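PDB 7D2A: AlyQ from Persicobacter sp. CCB-QB2, which binds alginate-derived uronic acids, including 4,5-unsaturated mannuronic acid, through its family 32 carbohydrate-binding module. Local coordinates for residues A[54-68]-A[120-134]. Sequence-based numbering, arbitrary orientation. Where two conformers were deposited one is given.
With CA (calcium ion), chain C; MAW (4-deoxy-alpha-L-erythro-hex-4-enopyranuronic acid), chain B; LGU (alpha-L-gulopyranuronic acid), chain D.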
loop_
_atom_site.group_PDB
_atom_site.type_symbol
_atom_site.label_atom_id
_atom_site.label_comp_id
_atom_site.label_asym_id
_atom_site.label_seq_id
_atom_site.Cartn_x
_atom_site.Cartn_y
_atom_site.Cartn_z
ATOM N N THR A 54 -2.152 -15.506 6.717
ATOM C CA THR A 54 -1.985 -14.737 7.982
ATOM C C THR A 54 -1.074 -13.543 7.733
ATOM O O THR A 54 0.008 -13.720 7.272
ATOM C CB THR A 54 -1.449 -15.594 9.111
ATOM O OG1 THR A 54 -2.361 -16.689 9.280
ATOM C CG2 THR A 54 -1.350 -14.790 10.382
ATOM N N VAL A 55 -1.572 -12.345 7.948
ATOM C CA VAL A 55 -0.841 -11.107 7.660
ATOM C C VAL A 55 -0.784 -10.269 8.929
ATOM O O VAL A 55 -1.839 -10.124 9.575
ATOM C CB VAL A 55 -1.521 -10.340 6.520
ATOM C CG1 VAL A 55 -0.865 -9.043 6.245
ATOM C CG2 VAL A 55 -1.626 -11.129 5.211
ATOM N N ASN A 56 0.355 -9.675 9.217
ATOM C CA ASN A 56 0.447 -8.724 10.333
ATOM C C ASN A 56 1.284 -7.491 10.033
ATOM O O ASN A 56 1.574 -6.703 10.952
ATOM C CB ASN A 56 0.908 -9.437 11.620
ATOM C CG ASN A 56 2.327 -9.972 11.509
ATOM O OD1 ASN A 56 3.004 -9.707 10.492
ATOM N ND2 ASN A 56 2.791 -10.643 12.548
ATOM N N GLN A 57 1.707 -7.332 8.783
ATOM C CA GLN A 57 2.616 -6.213 8.464
ATOM C C GLN A 57 2.553 -5.923 6.968
ATOM O O GLN A 57 2.543 -6.820 6.108
ATOM C CB GLN A 57 4.041 -6.537 8.866
ATOM C CG GLN A 57 4.964 -5.365 8.720
ATOM C CD GLN A 57 6.302 -5.735 9.321
ATOM O OE1 GLN A 57 6.540 -5.598 10.528
ATOM N NE2 GLN A 57 7.082 -6.369 8.505
ATOM N N VAL A 58 2.408 -4.639 6.675
ATOM C CA VAL A 58 2.449 -4.121 5.303
ATOM C C VAL A 58 3.565 -3.104 5.300
ATOM O O VAL A 58 3.551 -2.224 6.128
ATOM C CB VAL A 58 1.113 -3.531 4.844
ATOM C CG1 VAL A 58 1.279 -2.805 3.538
ATOM C CG2 VAL A 58 0.030 -4.573 4.812
ATOM N N LYS A 59 4.466 -3.226 4.350
ATOM C CA LYS A 59 5.499 -2.194 4.153
ATOM C C LYS A 59 5.187 -1.445 2.867
ATOM O O LYS A 59 4.818 -2.032 1.825
ATOM C CB LYS A 59 6.913 -2.765 4.053
ATOM C CG LYS A 59 7.372 -3.622 5.218
ATOM C CD LYS A 59 8.831 -4.059 5.081
ATOM C CE LYS A 59 9.294 -4.865 6.270
ATOM N NZ LYS A 59 10.766 -4.819 6.370
ATOM N N ALA A 60 5.317 -0.128 2.934
ATOM C CA ALA A 60 5.188 0.726 1.728
ATOM C C ALA A 60 6.332 1.718 1.689
ATOM O O ALA A 60 6.710 2.296 2.732
ATOM C CB ALA A 60 3.855 1.433 1.656
ATOM N N ALA A 61 6.877 1.868 0.502
ATOM C CA ALA A 61 7.836 2.937 0.160
ATOM C C ALA A 61 7.083 4.002 -0.602
ATOM O O ALA A 61 6.385 3.704 -1.584
ATOM C CB ALA A 61 9.001 2.379 -0.628
ATOM N N TRP A 62 7.264 5.241 -0.181
ATOM C CA TRP A 62 6.518 6.398 -0.702
ATOM C C TRP A 62 7.350 7.222 -1.678
ATOM O O TRP A 62 8.549 7.422 -1.464
ATOM C CB TRP A 62 6.057 7.248 0.463
ATOM C CG TRP A 62 5.085 6.523 1.330
ATOM C CD1 TRP A 62 5.395 5.809 2.447
ATOM C CD2 TRP A 62 3.666 6.461 1.169
ATOM N NE1 TRP A 62 4.266 5.230 2.954
ATOM C CE2 TRP A 62 3.178 5.630 2.214
ATOM C CE3 TRP A 62 2.774 6.994 0.229
ATOM C CZ2 TRP A 62 1.807 5.359 2.331
ATOM C CZ3 TRP A 62 1.438 6.701 0.338
ATOM C CH2 TRP A 62 0.969 5.880 1.372
ATOM N N TYR A 63 6.697 7.654 -2.744
ATOM C CA TYR A 63 7.352 8.565 -3.720
ATOM C C TYR A 63 7.672 9.864 -2.999
ATOM O O TYR A 63 6.798 10.377 -2.294
ATOM C CB TYR A 63 6.407 8.853 -4.876
ATOM C CG TYR A 63 6.930 9.786 -5.935
ATOM C CD1 TYR A 63 8.034 9.452 -6.700
ATOM C CD2 TYR A 63 6.275 10.977 -6.178
ATOM C CE1 TYR A 63 8.468 10.281 -7.714
ATOM C CE2 TYR A 63 6.696 11.805 -7.206
ATOM C CZ TYR A 63 7.797 11.463 -7.951
ATOM O OH TYR A 63 8.194 12.340 -8.932
ATOM N N ASN A 64 8.894 10.369 -3.141
ATOM C CA ASN A 64 9.316 11.595 -2.422
ATOM C C ASN A 64 9.121 11.376 -0.920
ATOM O O ASN A 64 8.750 12.311 -0.170
ATOM C CB ASN A 64 8.588 12.833 -2.934
ATOM C CG ASN A 64 9.048 13.270 -4.305
ATOM O OD1 ASN A 64 10.102 12.851 -4.761
ATOM N ND2 ASN A 64 8.254 14.097 -4.950
ATOM N N GLY A 65 9.347 10.147 -0.462
ATOM C CA GLY A 65 8.999 9.762 0.900
ATOM C C GLY A 65 9.867 10.444 1.921
ATOM O O GLY A 65 9.462 10.470 3.115
ATOM N N ASP A 66 11.007 10.982 1.521
ATOM C CA ASP A 66 11.913 11.666 2.462
ATOM C C ASP A 66 11.630 13.172 2.479
ATOM O O ASP A 66 12.425 13.888 3.104
ATOM C CB ASP A 66 13.374 11.360 2.142
ATOM C CG ASP A 66 13.850 11.992 0.860
ATOM O OD1 ASP A 66 13.017 12.485 0.086
ATOM O OD2 ASP A 66 15.044 11.950 0.641
ATOM N N SER A 67 10.567 13.646 1.815
ATOM C CA SER A 67 10.314 15.112 1.724
ATOM C C SER A 67 8.835 15.472 1.905
ATOM O O SER A 67 8.522 16.679 1.887
ATOM C CB SER A 67 10.849 15.676 0.441
ATOM O OG SER A 67 10.060 15.274 -0.672
ATOM N N ARG A 68 7.959 14.503 2.144
ATOM C CA ARG A 68 6.546 14.810 2.382
ATOM C C ARG A 68 5.912 13.648 3.147
ATOM O O ARG A 68 6.436 12.523 3.078
ATOM C CB ARG A 68 5.847 15.081 1.052
ATOM C CG ARG A 68 5.544 13.819 0.261
ATOM C CD ARG A 68 5.213 14.142 -1.176
ATOM N NE ARG A 68 4.486 13.053 -1.825
ATOM C CZ ARG A 68 4.095 13.071 -3.088
ATOM N NH1 ARG A 68 4.397 14.102 -3.903
ATOM N NH2 ARG A 68 3.418 12.037 -3.536
ATOM N N SER A 120 2.260 17.914 0.420
ATOM C CA SER A 120 2.625 18.789 -0.734
ATOM C C SER A 120 1.458 18.952 -1.716
ATOM O O SER A 120 1.197 20.117 -2.180
ATOM C CB SER A 120 3.826 18.275 -1.452
ATOM O OG SER A 120 4.992 18.418 -0.669
ATOM N N ASN A 121 0.780 17.857 -2.080
ATOM C CA ASN A 121 -0.313 17.937 -3.078
ATOM C C ASN A 121 -1.310 16.810 -2.793
ATOM O O ASN A 121 -1.136 16.105 -1.746
ATOM C CB ASN A 121 0.265 17.961 -4.489
ATOM C CG ASN A 121 1.044 16.715 -4.817
ATOM O OD1 ASN A 121 0.668 15.646 -4.348
ATOM N ND2 ASN A 121 2.113 16.847 -5.589
ATOM N N THR A 122 -2.292 16.619 -3.653
ATOM C CA THR A 122 -3.405 15.659 -3.468
ATOM C C THR A 122 -3.063 14.281 -4.027
ATOM O O THR A 122 -3.954 13.418 -3.962
ATOM C CB THR A 122 -4.702 16.191 -4.082
ATOM O OG1 THR A 122 -4.405 16.598 -5.420
ATOM C CG2 THR A 122 -5.243 17.283 -3.176
ATOM N N TRP A 123 -1.823 14.097 -4.497
ATOM C CA TRP A 123 -1.457 12.812 -5.135
ATOM C C TRP A 123 -1.207 11.721 -4.085
ATOM O O TRP A 123 -0.814 11.970 -2.931
ATOM C CB TRP A 123 -0.249 12.927 -6.064
ATOM C CG TRP A 123 -0.609 13.630 -7.330
ATOM C CD1 TRP A 123 -0.665 14.980 -7.581
ATOM C CD2 TRP A 123 -1.021 12.966 -8.517
ATOM N NE1 TRP A 123 -1.065 15.170 -8.883
ATOM C CE2 TRP A 123 -1.305 13.959 -9.478
ATOM C CE3 TRP A 123 -1.134 11.618 -8.883
ATOM C CZ2 TRP A 123 -1.717 13.647 -10.765
ATOM C CZ3 TRP A 123 -1.523 11.324 -10.158
ATOM C CH2 TRP A 123 -1.798 12.323 -11.110
ATOM N N ASN A 124 -1.424 10.500 -4.522
ATOM C CA ASN A 124 -1.029 9.283 -3.777
ATOM C C ASN A 124 -0.064 8.527 -4.674
ATOM O O ASN A 124 -0.438 8.060 -5.752
ATOM C CB ASN A 124 -2.228 8.395 -3.477
ATOM C CG ASN A 124 -3.342 9.194 -2.857
ATOM O OD1 ASN A 124 -3.242 9.507 -1.676
ATOM N ND2 ASN A 124 -4.344 9.557 -3.675
ATOM N N SER A 125 1.200 8.458 -4.223
ATOM C CA SER A 125 2.253 7.875 -5.073
ATOM C C SER A 125 3.114 6.946 -4.221
ATOM O O SER A 125 3.791 7.414 -3.293
ATOM C CB SER A 125 3.092 9.003 -5.707
ATOM O OG SER A 125 2.251 9.741 -6.636
ATOM N N ILE A 126 3.132 5.682 -4.584
ATOM C CA ILE A 126 3.765 4.582 -3.832
ATOM C C ILE A 126 4.761 3.905 -4.756
ATOM O O ILE A 126 4.359 3.493 -5.850
ATOM C CB ILE A 126 2.724 3.616 -3.238
ATOM C CG1 ILE A 126 1.760 4.385 -2.308
ATOM C CG2 ILE A 126 3.430 2.469 -2.552
ATOM C CD1 ILE A 126 0.628 3.529 -1.766
ATOM N N THR A 127 6.034 3.753 -4.305
ATOM C CA THR A 127 7.029 3.115 -5.180
ATOM C C THR A 127 7.102 1.602 -4.996
ATOM O O THR A 127 7.357 0.884 -5.988
ATOM C CB THR A 127 8.398 3.764 -4.966
ATOM O OG1 THR A 127 8.763 3.532 -3.611
ATOM C CG2 THR A 127 8.397 5.240 -5.270
ATOM N N GLU A 128 6.874 1.087 -3.802
ATOM C CA GLU A 128 7.002 -0.360 -3.518
ATOM C C GLU A 128 6.040 -0.722 -2.410
ATOM O O GLU A 128 5.943 0.104 -1.448
ATOM C CB GLU A 128 8.444 -0.694 -3.133
ATOM C CG GLU A 128 9.414 -0.697 -4.313
ATOM C CD GLU A 128 9.099 -1.800 -5.311
ATOM O OE1 GLU A 128 9.243 -2.996 -4.907
ATOM O OE2 GLU A 128 8.740 -1.531 -6.502
ATOM N N VAL A 129 5.468 -1.914 -2.467
ATOM C CA VAL A 129 4.718 -2.503 -1.336
ATOM C C VAL A 129 5.164 -3.934 -1.149
ATOM O O VAL A 129 5.352 -4.642 -2.179
ATOM C CB VAL A 129 3.208 -2.403 -1.582
ATOM C CG1 VAL A 129 2.411 -3.189 -0.522
ATOM C CG2 VAL A 129 2.734 -0.980 -1.565
ATOM N N ALA A 130 5.199 -4.373 0.091
ATOM C CA ALA A 130 5.467 -5.775 0.432
ATOM C C ALA A 130 4.594 -6.154 1.621
ATOM O O ALA A 130 4.270 -5.308 2.455
ATOM C CB ALA A 130 6.933 -5.993 0.638
ATOM N N ILE A 131 4.198 -7.399 1.721
ATOM C CA ILE A 131 3.153 -7.849 2.665
ATOM C C ILE A 131 3.729 -9.074 3.318
ATOM O O ILE A 131 4.135 -10.041 2.544
ATOM C CB ILE A 131 1.826 -8.142 1.947
ATOM C CG1 ILE A 131 1.318 -6.855 1.288
ATOM C CG2 ILE A 131 0.818 -8.753 2.896
ATOM C CD1 ILE A 131 0.099 -7.025 0.435
ATOM N N PHE A 132 3.656 -9.112 4.674
ATOM C CA PHE A 132 4.395 -10.057 5.527
ATOM C C PHE A 132 3.525 -10.711 6.584
ATOM O O PHE A 132 2.530 -10.147 7.095
ATOM C CB PHE A 132 5.522 -9.314 6.242
ATOM C CG PHE A 132 6.528 -8.698 5.318
ATOM C CD1 PHE A 132 6.223 -7.501 4.705
ATOM C CD2 PHE A 132 7.730 -9.308 5.049
ATOM C CE1 PHE A 132 7.145 -6.876 3.885
ATOM C CE2 PHE A 132 8.644 -8.696 4.178
ATOM C CZ PHE A 132 8.336 -7.497 3.609
ATOM N N HIS A 133 3.971 -11.884 7.009
ATOM C CA HIS A 133 3.722 -12.413 8.369
ATOM C C HIS A 133 5.046 -12.286 9.099
ATOM O O HIS A 133 5.970 -13.133 8.842
ATOM C CB HIS A 133 3.154 -13.812 8.301
ATOM C CG HIS A 133 2.748 -14.346 9.626
ATOM N ND1 HIS A 133 2.419 -15.689 9.816
ATOM C CD2 HIS A 133 2.602 -13.722 10.810
ATOM C CE1 HIS A 133 2.096 -15.842 11.101
ATOM N NE2 HIS A 133 2.180 -14.656 11.731
ATOM N N ALA A 134 5.205 -11.219 9.874
ATOM C CA ALA A 134 6.467 -10.828 10.545
ATOM C C ALA A 134 6.576 -11.516 11.903
ATOM O O ALA A 134 5.533 -11.742 12.592
ATOM C CB ALA A 134 6.499 -9.337 10.669
HETATM CA CA CA C . 8.418 0.269 -8.005
HETATM C C1 MAW B . 2.244 14.646 -10.292
HETATM C C2 MAW B . 2.596 13.581 -11.253
HETATM O O2 MAW B . 4.025 13.476 -11.513
HETATM C C3 MAW B . 2.052 12.258 -10.649
HETATM O O3 MAW B . 2.597 11.131 -11.309
HETATM C C4 MAW B . 2.385 12.217 -9.149
HETATM C C5 MAW B . 2.879 13.236 -8.489
HETATM O O5 MAW B . 3.091 14.519 -9.138
HETATM C C6 MAW B . 3.194 13.234 -7.090
HETATM O O6A MAW B . 3.611 14.323 -6.582
HETATM O O6B MAW B . 3.010 12.187 -6.360
HETATM C C1 LGU D . 3.827 18.988 -10.458
HETATM C C2 LGU D . 3.626 18.063 -9.245
HETATM O O2 LGU D . 3.836 18.766 -8.026
HETATM C C3 LGU D . 2.216 17.536 -9.149
HETATM O O3 LGU D . 1.354 18.551 -8.581
HETATM C C4 LGU D . 1.741 17.062 -10.515
HETATM O O4 LGU D . 2.542 15.940 -10.882
HETATM C C5 LGU D . 1.925 18.075 -11.640
HETATM O O5 LGU D . 3.330 18.442 -11.695
HETATM C C6 LGU D . 1.449 17.335 -12.863
HETATM O O6B LGU D . 0.235 17.004 -12.928
HETATM O O6A LGU D . 2.287 16.997 -13.726
HETATM O O1 LGU D . 3.084 20.171 -10.153
HETATM O O HOH W 1 10.379 5.527 -2.323
HETATM O O HOH W 2 1.976 10.009 -1.811
#
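K59 N donates to A130 O at 2.8 Å where strand 54-62 runs antiparallel to strand 128-133. A classic beta bulge sets T127 and E128 opposite A61. There T127 O and E128 OE2 bind the calcium ion, with N26, D29, N31 and T34 completing the site. Past the bulge, Y63 N donates to S125 O, and the CB atoms of Y63 and S125 touch at 3.4 Å.

R68 lies in the loop beyond. Its CB rests on S120 OG. CG sits between the backbone N and the carbonyl carbon (chi1 77°), and the chain then extends to NE, which carries the guanidinium to the MAW carboxylate. NH1 gives a nearly straight bond to MAW O6A (2.8 Å, 172°). NH2 reaches MAW O6B at 2.9 Å and also a water shared with S125 N, and lies against S125 CB. N121 ND2 adds a second bond to O6A, and S125 OG donates to O6B at 2.6 Å.

W123 lays one ring face against the sugar, with CD2 3.5 Å from MAW C4. With an alanine in place of W123, the sugar is likely to lose this aromatic platform and be held mainly through its polar groups. D20 and R35 also hydrogen-bond the sugar. This is the uronic acid-binding pocket on the beta-sandwich of a CBM32 module.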